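Local coordinates for ribosome-inactivating protein (PDB 2G5X) that belongs to the ribosome-inactivating proteins of plants, here one compact chain in which a mixed beta sheet packs beside a group of alpha helices, at residues 69-74 / 85-91; 112-116 / 152-158; 139-144 / 160-164. One frame throughout, in Å; residues are numbered along the deposited sequence.

Contact 1 of 3, residues 69-74 / 85-91; sequences YLVGFQ and ANFFSDE
Gly72 and Phe87 face each other as a non-hydrogen-bonded pair in an antiparallel beta hairpin, formed by strands 69-76 and 83-87 inside the mixed sheet of the ribosome-inactivating protein fold. Next along the ladder, Phe73 and Asn86 form the hydrogen-bonded pair. Asn86 N donates to Phe73 O at 2.9 Å, and Phe73 N returns a bond of equal length to Asn86 O. Beyond the last bridge the pairing goes on as one nearly straight bond (176°), from Phe88 N to Val71 O at 3.1 Å.

Asparagine suits position 86 because its side chain adds to the ladder: ND2 also donates to Phe73 O, at 3.0 Å, coming from above the carbonyl plane on the face opposite to Asn86 N. The same amide nitrogen reaches Asp75 OD1, so both acceptors of this one nitrogen lie on the neighbouring strand. Gly72 suits its place because, with no CB, its CA can lie 3.2 Å from Asn86 O in a CA-H...O contact, on a backbone whose phi of 162° few other residues tolerate.

Among the apolar contacts, the ring of Phe73, which a chi1 of 67° turns over the Asn86 side chain, receives Asn86 CB over one face. Phe88 turns back across the first strand, with Leu70 CD2 and CG against CE1; Ala161 of helix 154-173 packs on the far ends of both side chains. The carbonyl oxygen Leu70 O also lies at the edge of the Phe88 ring.

Glu91 mixes both characters. Its carboxylate is in a salt bridge with Arg64, while the chain, bent at chi2, lies crosswise to Val71 and brings CD to 3.8 Å from Val71 CG1.

Contact 2 of 3, residues 112-116 / 152-158; sequences ALPCA and FTGKNVA
Phe152 meets Leu113 and Pro114 just before helix 154-173 begins. Its ring carbon CD1 lies 3.6 Å from Leu113 CD2, with the two side chains crossing at a slant, and its CB rests 4.0 Å from Pro114 CD. Leucine fits here because its two methyls diverge: CD2 goes to the phenyl ring, while CD1 goes to the helix.

Thr153 is the N-cap. Its OG1 accepts from Asn156 N at 3.2 Å (N-H...O 161°), which occupies one of the amides at the helix start that lack a carbonyl from the preceding turn. Its side chain points away from the loop, so what it offers is backbone: its C lies 3.6 Å from Pro114 CG.

Gly154 meets the proline ring through its backbone, Gly154 N lying near Pro114 CG and CB.

One turn on, Val157 points toward the loop. With CG1 anti to its backbone N (chi1 171°), that methyl reaches Cys115 SG at 3.8 Å and Leu113 CD1 at 4.2 Å. Ala158, small and set to the flank, adds CB at 4.4 Å from the same sulfur.

Cys115 takes no part in the Cys32-Cys214 disulfide; its sulfur packs here against methyl groups, and Asp121 and Lys125 of helix 119-126 also touch its side chain. Because no hydrogen bond crosses between loop and helix, their fit rests on the shapes of these side chains.

Contact 3 of 3, residues 139-144 / 160-164; sequences SLQTAF and FALIS
Ile163 points from its helix toward Leu140 and Ala143, and its branches divide the opposing surface between them. From CB, the CG2 methyl meets Leu140, touching CB and CD1, each at 3.9 Å, as the two side chains run alongside each other with opposite headings. The other branch leaves through CG1, anti to the carbonyl carbon, and stays extended (chi2 173°). This carries CD1 to Ala143 CB and Ser139 O, both 3.8 Å away, so the tip rests against two residues one helical turn apart. A beta-branched isoleucine suits the place because its two branches reach different neighbours, Leu140 with one and Ala143 with the other.

Alanine at 143 keeps the backbones near: its CB lies 3.8 Å from Phe160 CA. Leu140 CD1 also reaches Phe160 CE1 and Ser164 OG. The hydroxyl of this buried serine donates back to Phe160 O at 3.0 Å and sits above one face of the Phe160 ring, toward the rim. Phe160 CD1 in turn meets Phe144 CA, and both phenylalanines continue onto Ile59 of the sheet.

The segment axes approach to 9.4 Å at 149°, a roughly antiparallel helix pair at ordinary packing distance, part of the helical region of the ribosome-inactivating protein fold.

Overall arrangement
Helix 154-173 ties the three contacts together: its first turn forms contact 2, the next turns contact 3, and Ala161 touches contact 1, its CB lying 3.8 Å from Phe88 CZ. Contacts 1 and 2, with centres about 10 Å apart, are also joined through backbone, since Leu113 N probably donates to Phe87 O and Ser89 N to Cys115 O, both at 2.9 Å. Loop 112-116 thus runs along the hairpin's second segment while its side chains cover the helix start. Contact 3 lies on the helical side, about 13 Å from contact 2 and 15 Å from contact 1, centre to centre. One helix therefore meets loop 112-116, the hairpin and helix 137-145.

Contact 1 of 3, residues 69-74 / 85-91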
loop_
_atom_site.group_PDB
_atom_site.type_symbol
_atom_site.label_atom_id
_atom_site.label_comp_id
_atom_site.label_asym_id
_atom_site.label_seq_id
_atom_site.Cartn_x
_atom_site.Cartn_y
_atom_site.Cartn_z
ATOM N N TYR A 69 0.654 4.680 -5.426
ATOM C CA TYR A 69 0.432 3.472 -6.221
ATOM C C TYR A 69 1.594 2.475 -6.074
ATOM O O TYR A 69 2.751 2.837 -6.266
ATOM C CB TYR A 69 0.261 3.899 -7.680
ATOM C CG TYR A 69 -0.273 2.846 -8.610
ATOM C CD1 TYR A 69 0.590 2.061 -9.373
ATOM C CD2 TYR A 69 -1.644 2.648 -8.750
ATOM C CE1 TYR A 69 0.100 1.106 -10.254
ATOM C CE2 TYR A 69 -2.147 1.695 -9.630
ATOM C CZ TYR A 69 -1.271 0.930 -10.379
ATOM O OH TYR A 69 -1.763 -0.006 -11.257
ATOM N N LEU A 70 1.284 1.221 -5.739
ATOM C CA LEU A 70 2.316 0.187 -5.559
ATOM C C LEU A 70 2.913 -0.287 -6.889
ATOM O O LEU A 70 2.191 -0.765 -7.766
ATOM C CB LEU A 70 1.732 -1.018 -4.807
ATOM C CG LEU A 70 2.706 -2.163 -4.493
ATOM C CD1 LEU A 70 3.728 -1.706 -3.461
ATOM C CD2 LEU A 70 1.936 -3.374 -3.977
ATOM N N VAL A 71 4.234 -0.172 -7.029
ATOM C CA VAL A 71 4.902 -0.576 -8.266
ATOM C C VAL A 71 5.755 -1.842 -8.169
ATOM O O VAL A 71 6.196 -2.370 -9.191
ATOM C CB VAL A 71 5.794 0.565 -8.825
ATOM C CG1 VAL A 71 4.950 1.820 -9.067
ATOM C CG2 VAL A 71 6.937 0.864 -7.859
ATOM N N GLY A 72 5.981 -2.334 -6.954
ATOM C CA GLY A 72 6.784 -3.536 -6.782
ATOM C C GLY A 72 7.301 -3.696 -5.365
ATOM O O GLY A 72 6.897 -2.952 -4.469
ATOM N N PHE A 73 8.197 -4.658 -5.156
ATOM C CA PHE A 73 8.765 -4.901 -3.831
ATOM C C PHE A 73 10.147 -5.558 -3.888
ATOM O O PHE A 73 10.553 -6.099 -4.917
ATOM C CB PHE A 73 7.826 -5.782 -2.997
ATOM C CG PHE A 73 7.681 -7.188 -3.518
ATOM C CD1 PHE A 73 6.709 -7.499 -4.462
ATOM C CD2 PHE A 73 8.537 -8.197 -3.080
ATOM C CE1 PHE A 73 6.588 -8.794 -4.964
ATOM C CE2 PHE A 73 8.427 -9.497 -3.574
ATOM C CZ PHE A 73 7.450 -9.797 -4.520
ATOM N N GLN A 74 10.855 -5.508 -2.764
ATOM C CA GLN A 74 12.193 -6.083 -2.647
ATOM C C GLN A 74 12.262 -7.146 -1.548
ATOM O O GLN A 74 11.783 -6.924 -0.438
ATOM C CB GLN A 74 13.200 -4.964 -2.341
ATOM C CG GLN A 74 14.546 -5.424 -1.800
ATOM C CD GLN A 74 15.368 -4.261 -1.267
ATOM O OE1 GLN A 74 16.022 -3.545 -2.026
ATOM N NE2 GLN A 74 15.319 -4.059 0.044
ATOM N N ALA A 85 15.334 -6.593 -6.442
ATOM C CA ALA A 85 14.235 -5.679 -6.760
ATOM C C ALA A 85 13.271 -6.317 -7.756
ATOM O O ALA A 85 13.676 -6.715 -8.847
ATOM C CB ALA A 85 14.789 -4.377 -7.339
ATOM N N ASN A 86 11.994 -6.391 -7.382
ATOM C CA ASN A 86 10.960 -6.996 -8.227
ATOM C C ASN A 86 9.893 -5.974 -8.634
ATOM O O ASN A 86 9.209 -5.416 -7.777
ATOM C CB ASN A 86 10.271 -8.138 -7.471
ATOM C CG ASN A 86 11.253 -9.091 -6.815
ATOM O OD1 ASN A 86 11.866 -9.927 -7.479
ATOM N ND2 ASN A 86 11.413 -8.961 -5.499
ATOM N N PHE A 87 9.739 -5.739 -9.933
ATOM C CA PHE A 87 8.733 -4.791 -10.416
ATOM C C PHE A 87 7.568 -5.487 -11.111
ATOM O O PHE A 87 7.752 -6.521 -11.755
ATOM C CB PHE A 87 9.351 -3.799 -11.403
ATOM C CG PHE A 87 10.324 -2.852 -10.778
ATOM C CD1 PHE A 87 11.693 -2.999 -10.984
ATOM C CD2 PHE A 87 9.871 -1.819 -9.964
ATOM C CE1 PHE A 87 12.602 -2.125 -10.383
ATOM C CE2 PHE A 87 10.769 -0.941 -9.359
ATOM C CZ PHE A 87 12.138 -1.095 -9.569
ATOM N N PHE A 88 6.369 -4.922 -10.978
ATOM C CA PHE A 88 5.201 -5.491 -11.640
ATOM C C PHE A 88 5.486 -5.457 -13.142
ATOM O O PHE A 88 6.243 -4.610 -13.618
ATOM C CB PHE A 88 3.937 -4.688 -11.300
ATOM C CG PHE A 88 3.396 -4.963 -9.921
ATOM C CD1 PHE A 88 3.198 -3.927 -9.012
ATOM C CD2 PHE A 88 3.086 -6.265 -9.531
ATOM C CE1 PHE A 88 2.697 -4.183 -7.733
ATOM C CE2 PHE A 88 2.586 -6.531 -8.256
ATOM C CZ PHE A 88 2.391 -5.489 -7.355
ATOM N N SER A 89 4.883 -6.382 -13.883
ATOM C CA SER A 89 5.113 -6.479 -15.319
ATOM C C SER A 89 4.856 -5.206 -16.117
ATOM O O SER A 89 5.507 -4.983 -17.138
ATOM C CB SER A 89 4.281 -7.621 -15.906
ATOM O OG SER A 89 2.895 -7.349 -15.803
ATOM N N ASP A 90 3.919 -4.377 -15.663
ATOM C CA ASP A 90 3.589 -3.144 -16.374
ATOM C C ASP A 90 4.382 -1.927 -15.907
ATOM O O ASP A 90 4.205 -0.828 -16.427
ATOM C CB ASP A 90 2.079 -2.868 -16.284
ATOM C CG ASP A 90 1.588 -2.706 -14.855
ATOM O OD1 ASP A 90 2.221 -3.258 -13.933
ATOM O OD2 ASP A 90 0.551 -2.038 -14.660
ATOM N N GLU A 91 5.262 -2.131 -14.930
ATOM C CA GLU A 91 6.102 -1.056 -14.411
ATOM C C GLU A 91 7.576 -1.374 -14.680
ATOM O O GLU A 91 8.435 -0.495 -14.583
ATOM C CB GLU A 91 5.897 -0.894 -12.900
ATOM C CG GLU A 91 4.563 -0.280 -12.476
ATOM C CD GLU A 91 4.472 1.216 -12.747
ATOM O OE1 GLU A 91 5.502 1.835 -13.089
ATOM O OE2 GLU A 91 3.362 1.777 -12.604
#

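Contact 2 of 3, residues 112-116 / 152-158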
loop_
_atom_site.group_PDB
_atom_site.type_symbol
_atom_site.label_atom_id
_atom_site.label_comp_id
_atom_site.label_asym_id
_atom_site.label_seq_id
_atom_site.Cartn_x
_atom_site.Cartn_y
_atom_site.Cartn_z
ATOM N N ALA A 112 10.962 -9.584 -14.196
ATOM C CA ALA A 112 9.670 -8.957 -13.941
ATOM C C ALA A 112 8.750 -9.929 -13.208
ATOM O O ALA A 112 8.815 -11.140 -13.424
ATOM C CB ALA A 112 9.025 -8.526 -15.255
ATOM N N LEU A 113 7.895 -9.392 -12.343
ATOM C CA LEU A 113 6.947 -10.205 -11.588
ATOM C C LEU A 113 5.902 -10.811 -12.521
ATOM O O LEU A 113 5.610 -10.261 -13.586
ATOM C CB LEU A 113 6.252 -9.356 -10.522
ATOM C CG LEU A 113 7.101 -8.950 -9.311
ATOM C CD1 LEU A 113 6.338 -7.937 -8.464
ATOM C CD2 LEU A 113 7.443 -10.189 -8.491
ATOM N N PRO A 114 5.326 -11.959 -12.128
ATOM C CA PRO A 114 4.308 -12.667 -12.911
ATOM C C PRO A 114 2.916 -12.031 -12.943
ATOM O O PRO A 114 1.926 -12.723 -13.182
ATOM C CB PRO A 114 4.301 -14.060 -12.281
ATOM C CG PRO A 114 4.602 -13.772 -10.846
ATOM C CD PRO A 114 5.724 -12.750 -10.948
ATOM N N CYS A 115 2.834 -10.726 -12.695
ATOM C CA CYS A 115 1.550 -10.029 -12.742
ATOM C C CYS A 115 1.733 -8.515 -12.847
ATOM O O CYS A 115 2.834 -7.999 -12.640
ATOM C CB CYS A 115 0.694 -10.376 -11.515
ATOM S SG CYS A 115 1.178 -9.598 -9.958
ATOM N N ALA A 116 0.652 -7.813 -13.188
ATOM C CA ALA A 116 0.678 -6.357 -13.325
ATOM C C ALA A 116 0.225 -5.651 -12.046
ATOM O O ALA A 116 -0.287 -6.284 -11.122
ATOM C CB ALA A 116 -0.195 -5.928 -14.499
ATOM N N PHE A 152 8.199 -17.132 -7.428
ATOM C CA PHE A 152 6.980 -16.335 -7.541
ATOM C C PHE A 152 5.939 -16.901 -8.504
ATOM O O PHE A 152 6.266 -17.297 -9.621
ATOM C CB PHE A 152 7.323 -14.916 -8.006
ATOM C CG PHE A 152 8.223 -14.159 -7.072
ATOM C CD1 PHE A 152 9.125 -13.222 -7.571
ATOM C CD2 PHE A 152 8.158 -14.358 -5.695
ATOM C CE1 PHE A 152 9.947 -12.497 -6.717
ATOM C CE2 PHE A 152 8.977 -13.636 -4.832
ATOM C CZ PHE A 152 9.874 -12.702 -5.342
ATOM N N THR A 153 4.686 -16.931 -8.061
ATOM C CA THR A 153 3.585 -17.377 -8.904
ATOM C C THR A 153 2.647 -16.178 -8.980
ATOM O O THR A 153 2.620 -15.351 -8.064
ATOM C CB THR A 153 2.808 -18.573 -8.301
ATOM O OG1 THR A 153 2.163 -18.167 -7.089
ATOM C CG2 THR A 153 3.746 -19.736 -8.018
ATOM N N GLY A 154 1.893 -16.069 -10.068
ATOM C CA GLY A 154 0.974 -14.955 -10.208
ATOM C C GLY A 154 0.027 -14.823 -9.027
ATOM O O GLY A 154 -0.195 -13.724 -8.517
ATOM N N LYS A 155 -0.525 -15.947 -8.576
ATOM C CA LYS A 155 -1.463 -15.932 -7.461
ATOM C C LYS A 155 -0.866 -15.458 -6.137
ATOM O O LYS A 155 -1.425 -14.574 -5.484
ATOM C CB LYS A 155 -2.083 -17.317 -7.264
ATOM C CG LYS A 155 -3.114 -17.346 -6.143
ATOM C CD LYS A 155 -3.638 -18.747 -5.870
ATOM C CE LYS A 155 -4.559 -18.739 -4.659
ATOM N NZ LYS A 155 -5.089 -20.092 -4.331
ATOM N N ASN A 156 0.260 -16.039 -5.732
ATOM C CA ASN A 156 0.877 -15.645 -4.469
ATOM C C ASN A 156 1.266 -14.168 -4.450
ATOM O O ASN A 156 0.993 -13.462 -3.477
ATOM C CB ASN A 156 2.104 -16.512 -4.168
ATOM C CG ASN A 156 1.743 -17.957 -3.869
ATOM O OD1 ASN A 156 0.657 -18.250 -3.355
ATOM N ND2 ASN A 156 2.663 -18.869 -4.168
ATOM N N VAL A 157 1.894 -13.696 -5.521
ATOM C CA VAL A 157 2.295 -12.296 -5.585
ATOM C C VAL A 157 1.085 -11.362 -5.582
ATOM O O VAL A 157 1.061 -10.370 -4.852
ATOM C CB VAL A 157 3.142 -12.015 -6.847
ATOM C CG1 VAL A 157 3.358 -10.512 -7.012
ATOM C CG2 VAL A 157 4.485 -12.731 -6.737
ATOM N N ALA A 158 0.081 -11.687 -6.392
ATOM C CA ALA A 158 -1.123 -10.859 -6.481
ATOM C C ALA A 158 -1.874 -10.744 -5.155
ATOM O O ALA A 158 -2.348 -9.667 -4.796
ATOM C CB ALA A 158 -2.055 -11.410 -7.559
#

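Contact 3 of 3, residues 139-144 / 160-164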
loop_
_atom_site.group_PDB
_atom_site.type_symbol
_atom_site.label_atom_id
_atom_site.label_comp_id
_atom_site.label_asym_id
_atom_site.label_seq_id
_atom_site.Cartn_x
_atom_site.Cartn_y
_atom_site.Cartn_z
ATOM N N SER A 139 -3.779 -12.716 7.873
ATOM C CA SER A 139 -3.890 -12.859 6.425
ATOM C C SER A 139 -2.627 -12.345 5.741
ATOM O O SER A 139 -2.090 -12.986 4.832
ATOM C CB SER A 139 -5.107 -12.083 5.912
ATOM O OG SER A 139 -6.303 -12.544 6.520
ATOM N N LEU A 140 -2.153 -11.183 6.178
ATOM C CA LEU A 140 -0.953 -10.600 5.596
ATOM C C LEU A 140 0.290 -11.439 5.906
ATOM O O LEU A 140 1.158 -11.608 5.046
ATOM C CB LEU A 140 -0.768 -9.161 6.098
ATOM C CG LEU A 140 0.450 -8.411 5.558
ATOM C CD1 LEU A 140 0.478 -8.473 4.032
ATOM C CD2 LEU A 140 0.408 -6.965 6.044
ATOM N N GLN A 141 0.380 -11.974 7.121
ATOM C CA GLN A 141 1.536 -12.798 7.478
ATOM C C GLN A 141 1.603 -14.040 6.589
ATOM O O GLN A 141 2.677 -14.432 6.133
ATOM C CB GLN A 141 1.473 -13.225 8.950
ATOM C CG GLN A 141 1.570 -12.074 9.948
ATOM C CD GLN A 141 1.423 -12.543 11.386
ATOM O OE1 GLN A 141 0.807 -13.574 11.648
ATOM N NE2 GLN A 141 1.972 -11.779 12.323
ATOM N N THR A 142 0.448 -14.649 6.342
ATOM C CA THR A 142 0.382 -15.847 5.510
ATOM C C THR A 142 0.786 -15.540 4.072
ATOM O O THR A 142 1.557 -16.290 3.460
ATOM C CB THR A 142 -1.041 -16.454 5.519
ATOM O OG1 THR A 142 -1.356 -16.911 6.841
ATOM C CG2 THR A 142 -1.131 -17.621 4.551
ATOM N N ALA A 143 0.275 -14.434 3.536
ATOM C CA ALA A 143 0.587 -14.046 2.161
ATOM C C ALA A 143 2.075 -13.729 2.024
ATOM O O ALA A 143 2.708 -14.059 1.022
ATOM C CB ALA A 143 -0.257 -12.840 1.755
ATOM N N PHE A 144 2.622 -13.083 3.047
ATOM C CA PHE A 144 4.035 -12.713 3.089
ATOM C C PHE A 144 4.901 -13.977 2.989
ATOM O O PHE A 144 5.828 -14.054 2.177
ATOM C CB PHE A 144 4.297 -11.971 4.409
ATOM C CG PHE A 144 5.687 -11.391 4.549
ATOM C CD1 PHE A 144 5.855 -10.029 4.781
ATOM C CD2 PHE A 144 6.815 -12.208 4.530
ATOM C CE1 PHE A 144 7.126 -9.489 4.999
ATOM C CE2 PHE A 144 8.089 -11.680 4.745
ATOM C CZ PHE A 144 8.246 -10.321 4.982
ATOM N N PHE A 160 -0.634 -11.173 -2.063
ATOM C CA PHE A 160 0.196 -10.404 -1.143
ATOM C C PHE A 160 0.065 -8.909 -1.449
ATOM O O PHE A 160 -0.061 -8.086 -0.544
ATOM C CB PHE A 160 1.664 -10.836 -1.275
ATOM C CG PHE A 160 2.632 -9.922 -0.574
ATOM C CD1 PHE A 160 2.628 -9.813 0.810
ATOM C CD2 PHE A 160 3.533 -9.151 -1.304
ATOM C CE1 PHE A 160 3.507 -8.947 1.462
ATOM C CE2 PHE A 160 4.416 -8.280 -0.660
ATOM C CZ PHE A 160 4.401 -8.179 0.725
ATOM N N ALA A 161 0.093 -8.566 -2.731
ATOM C CA ALA A 161 -0.018 -7.170 -3.153
ATOM C C ALA A 161 -1.369 -6.541 -2.799
ATOM O O ALA A 161 -1.426 -5.420 -2.304
ATOM C CB ALA A 161 0.224 -7.063 -4.656
ATOM N N LEU A 162 -2.456 -7.262 -3.057
ATOM C CA LEU A 162 -3.787 -6.740 -2.763
ATOM C C LEU A 162 -4.013 -6.507 -1.274
ATOM O O LEU A 162 -4.603 -5.500 -0.884
ATOM C CB LEU A 162 -4.857 -7.685 -3.314
ATOM C CG LEU A 162 -5.069 -7.624 -4.826
ATOM C CD1 LEU A 162 -5.964 -8.770 -5.269
ATOM C CD2 LEU A 162 -5.683 -6.281 -5.203
ATOM N N ILE A 163 -3.542 -7.429 -0.439
ATOM C CA ILE A 163 -3.707 -7.271 0.999
ATOM C C ILE A 163 -2.895 -6.063 1.464
ATOM O O ILE A 163 -3.361 -5.264 2.282
ATOM C CB ILE A 163 -3.247 -8.532 1.766
ATOM C CG1 ILE A 163 -4.137 -9.724 1.395
ATOM C CG2 ILE A 163 -3.322 -8.279 3.267
ATOM C CD1 ILE A 163 -3.656 -11.059 1.970
ATOM N N SER A 164 -1.685 -5.926 0.926
ATOM C CA SER A 164 -0.815 -4.808 1.281
ATOM C C SER A 164 -1.426 -3.474 0.846
ATOM O O SER A 164 -1.359 -2.486 1.575
ATOM C CB SER A 164 0.561 -4.980 0.633
ATOM O OG SER A 164 1.256 -6.085 1.191
#